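Local coordinates for enoyl-[acyl-carrier-protein] reductase [FMN] (Thermotoga maritima, PDB 5GVJ) that probably reduces enoyl-acyl carrier protein with NADH as an FMN-dependent oxidoreductase of the nitronate monooxygenase-like family, at residues 30-39 and 288-296. The protein carries 1 engineered substitution. Residues are numbered along the deposited sequence; the frame is centred on the assembly and turned at random.
Sequences LAAAVSEAGG and KPVKQIIED
In the TIM-barrel framework, helix 28-36, which follows the first barrel strand 17-18, packs here against the start of the C-terminal helix 290-309, with Val290 and Ile294 directed at the last turns of the earlier helix. Their short segments cross at -42° with the axes 9.8 Å apart, and Ala33 and Ala37 present little bulk to the second helix. Val290 is the wedge between the turns. Its CG1, anti to the backbone N (chi1 160°), sits 3.7 Å from Ala33 O and 3.9 Å from Ala37 CB, whereas Val290 CG2 turns to the Leu30 end of 30-39 and meets Leu30 CD1 at 4.0 Å. Val34 comes at about a right angle to it, Val34 CG2 touching Val290 CG1. One turn on, the extended end of Ile294 brings CD1 to 3.5 Å from Ala37 CB, so that Ala37 CB rests on both Val290 CG1 and Ile294 CD1. Lys291 borders the same alanine on the solvent-exposed side. Two bends in its chain fold it back over Ala37, with CE 3.8 Å from Ala37 CA, and NZ donates a rather long hydrogen bond of 3.3 Å to Ala37 O. The ammonium approaches well off the direction of the C=O bond, at 110°, and would add favourable charge at the carboxyl end of the helix. Directly after Ala37, Gly38 takes up positive phi in a Schellman motif, closed by Gly39 N to Val34 O and Gly38 N to Ser35 O. Phe196 of helix 193-197, the helix that carries the FMN-binding Gly193 and Thr194 (no FMN is bound here), also packs on Val34. The arrangement is an oblique helix-helix contact in which the start of a C-terminal helix packs on the helix after the first strand of a TIM barrel, near that helix's C-terminal end.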
loop_
_atom_site.group_PDB
_atom_site.type_symbol
_atom_site.label_atom_id
_atom_site.label_comp_id
_atom_site.label_asym_id
_atom_site.label_seq_id
_atom_site.Cartn_x
_atom_site.Cartn_y
_atom_site.Cartn_z
ATOM N N LEU A 30 -19.008 11.252 17.090
ATOM C CA LEU A 30 -17.777 10.480 16.900
ATOM C C LEU A 30 -16.554 11.387 16.970
ATOM O O LEU A 30 -15.541 11.029 17.583
ATOM C CB LEU A 30 -17.815 9.735 15.565
ATOM C CG LEU A 30 -16.587 8.905 15.159
ATOM C CD1 LEU A 30 -16.083 7.988 16.295
ATOM C CD2 LEU A 30 -16.928 8.071 13.942
ATOM N N ALA A 31 -16.640 12.572 16.361
ATOM C CA ALA A 31 -15.514 13.503 16.385
ATOM C C ALA A 31 -15.182 13.937 17.808
ATOM O O ALA A 31 -14.010 14.004 18.192
ATOM C CB ALA A 31 -15.826 14.710 15.503
ATOM N N ALA A 32 -16.201 14.232 18.615
ATOM C CA ALA A 32 -15.934 14.644 19.989
ATOM C C ALA A 32 -15.244 13.535 20.767
ATOM O O ALA A 32 -14.369 13.797 21.600
ATOM C CB ALA A 32 -17.238 15.068 20.668
ATOM N N ALA A 33 -15.619 12.282 20.503
ATOM C CA ALA A 33 -15.011 11.155 21.202
ATOM C C ALA A 33 -13.538 10.997 20.830
ATOM O O ALA A 33 -12.687 10.773 21.704
ATOM C CB ALA A 33 -15.789 9.869 20.892
ATOM N N VAL A 34 -13.217 11.116 19.538
ATOM C CA VAL A 34 -11.826 10.995 19.109
ATOM C C VAL A 34 -10.983 12.146 19.669
ATOM O O VAL A 34 -9.876 11.932 20.176
ATOM C CB VAL A 34 -11.750 10.920 17.572
ATOM C CG1 VAL A 34 -10.294 10.871 17.118
ATOM C CG2 VAL A 34 -12.470 9.668 17.065
ATOM N N SER A 35 -11.497 13.379 19.607
ATOM C CA SER A 35 -10.740 14.523 20.116
ATOM C C SER A 35 -10.540 14.439 21.626
ATOM O O SER A 35 -9.444 14.702 22.126
ATOM C CB SER A 35 -11.443 15.827 19.742
ATOM O OG SER A 35 -11.203 16.172 18.381
ATOM N N GLU A 36 -11.584 14.088 22.376
ATOM C CA GLU A 36 -11.419 13.990 23.829
ATOM C C GLU A 36 -10.431 12.888 24.200
ATOM O O GLU A 36 -9.673 13.033 25.167
ATOM C CB GLU A 36 -12.773 13.765 24.504
ATOM C CG GLU A 36 -12.728 13.755 26.045
ATOM C CD GLU A 36 -12.140 15.030 26.632
ATOM O OE1 GLU A 36 -12.315 16.110 26.016
ATOM O OE2 GLU A 36 -11.505 14.955 27.714
ATOM N N ALA A 37 -10.382 11.812 23.408
ATOM C CA ALA A 37 -9.404 10.743 23.600
ATOM C C ALA A 37 -7.986 11.127 23.183
ATOM O O ALA A 37 -7.094 10.278 23.287
ATOM C CB ALA A 37 -9.825 9.499 22.823
ATOM N N GLY A 38 -7.758 12.345 22.681
ATOM C CA GLY A 38 -6.412 12.810 22.390
ATOM C C GLY A 38 -5.986 12.787 20.931
ATOM O O GLY A 38 -4.865 13.214 20.628
ATOM N N GLY A 39 -6.829 12.297 20.032
ATOM C CA GLY A 39 -6.582 12.356 18.606
ATOM C C GLY A 39 -7.246 13.575 18.010
ATOM O O GLY A 39 -7.585 14.531 18.710
ATOM N N LYS A 288 -14.670 -1.601 18.680
ATOM C CA LYS A 288 -14.010 -1.241 19.919
ATOM C C LYS A 288 -14.393 0.168 20.364
ATOM O O LYS A 288 -14.731 1.021 19.538
ATOM C CB LYS A 288 -12.483 -1.280 19.789
ATOM C CG LYS A 288 -11.848 -2.627 19.493
ATOM C CD LYS A 288 -10.332 -2.394 19.383
ATOM C CE LYS A 288 -9.577 -3.602 18.873
ATOM N NZ LYS A 288 -8.116 -3.299 18.822
ATOM N N PRO A 289 -14.317 0.449 21.659
ATOM C CA PRO A 289 -14.361 1.841 22.108
ATOM C C PRO A 289 -13.221 2.635 21.498
ATOM O O PRO A 289 -12.120 2.121 21.292
ATOM C CB PRO A 289 -14.199 1.730 23.629
ATOM C CG PRO A 289 -14.644 0.345 23.959
ATOM C CD PRO A 289 -14.178 -0.485 22.789
ATOM N N VAL A 290 -13.506 3.908 21.220
ATOM C CA VAL A 290 -12.494 4.832 20.713
ATOM C C VAL A 290 -11.270 4.844 21.618
ATOM O O VAL A 290 -10.130 4.802 21.143
ATOM C CB VAL A 290 -13.109 6.236 20.547
ATOM C CG1 VAL A 290 -12.023 7.323 20.503
ATOM C CG2 VAL A 290 -13.955 6.272 19.277
ATOM N N LYS A 291 -11.483 4.865 22.936
ATOM C CA LYS A 291 -10.355 4.893 23.866
ATOM C C LYS A 291 -9.469 3.663 23.704
ATOM O O LYS A 291 -8.234 3.772 23.695
ATOM C CB LYS A 291 -10.862 4.991 25.307
ATOM C CG LYS A 291 -9.957 5.813 26.219
ATOM C CD LYS A 291 -10.295 7.309 26.118
ATOM C CE LYS A 291 -9.087 8.189 26.453
ATOM N NZ LYS A 291 -7.941 8.002 25.461
ATOM N N GLN A 292 -10.080 2.483 23.583
ATOM C CA GLN A 292 -9.300 1.263 23.415
ATOM C C GLN A 292 -8.563 1.258 22.082
ATOM O O GLN A 292 -7.402 0.835 22.010
ATOM C CB GLN A 292 -10.214 0.044 23.508
ATOM C CG GLN A 292 -9.458 -1.271 23.629
ATOM C CD GLN A 292 -8.618 -1.321 24.904
ATOM O OE1 GLN A 292 -7.420 -1.596 24.860
ATOM N NE2 GLN A 292 -9.243 -1.028 26.041
ATOM N N ILE A 293 -9.235 1.692 21.010
ATOM C CA ILE A 293 -8.581 1.776 19.699
ATOM C C ILE A 293 -7.268 2.541 19.806
ATOM O O ILE A 293 -6.219 2.083 19.337
ATOM C CB ILE A 293 -9.513 2.431 18.666
ATOM C CG1 ILE A 293 -10.715 1.529 18.377
ATOM C CG2 ILE A 293 -8.734 2.786 17.370
ATOM C CD1 ILE A 293 -11.800 2.207 17.504
ATOM N N ILE A 294 -7.307 3.719 20.423
ATOM C CA ILE A 294 -6.103 4.539 20.504
ATOM C C ILE A 294 -5.066 3.890 21.414
ATOM O O ILE A 294 -3.864 3.935 21.127
ATOM C CB ILE A 294 -6.468 5.968 20.959
ATOM C CG1 ILE A 294 -7.328 6.650 19.889
ATOM C CG2 ILE A 294 -5.196 6.794 21.261
ATOM C CD1 ILE A 294 -7.910 7.985 20.294
ATOM N N GLU A 295 -5.504 3.267 22.522
ATOM C CA GLU A 295 -4.568 2.554 23.394
ATOM C C GLU A 295 -3.870 1.412 22.657
ATOM O O GLU A 295 -2.654 1.218 22.788
ATOM C CB GLU A 295 -5.291 1.994 24.621
ATOM C CG GLU A 295 -5.696 3.034 25.641
ATOM C CD GLU A 295 -6.742 2.507 26.608
ATOM O OE1 GLU A 295 -6.823 1.266 26.796
ATOM O OE2 GLU A 295 -7.494 3.341 27.169
ATOM N N ASP A 296 -4.637 0.610 21.920
ATOM C CA ASP A 296 -4.047 -0.538 21.230
ATOM C C ASP A 296 -3.100 -0.093 20.115
ATOM O O ASP A 296 -2.072 -0.744 19.875
ATOM C CB ASP A 296 -5.146 -1.431 20.657
ATOM C CG ASP A 296 -6.039 -2.035 21.728
ATOM O OD1 ASP A 296 -5.623 -2.128 22.910
ATOM O OD2 ASP A 296 -7.164 -2.428 21.367
#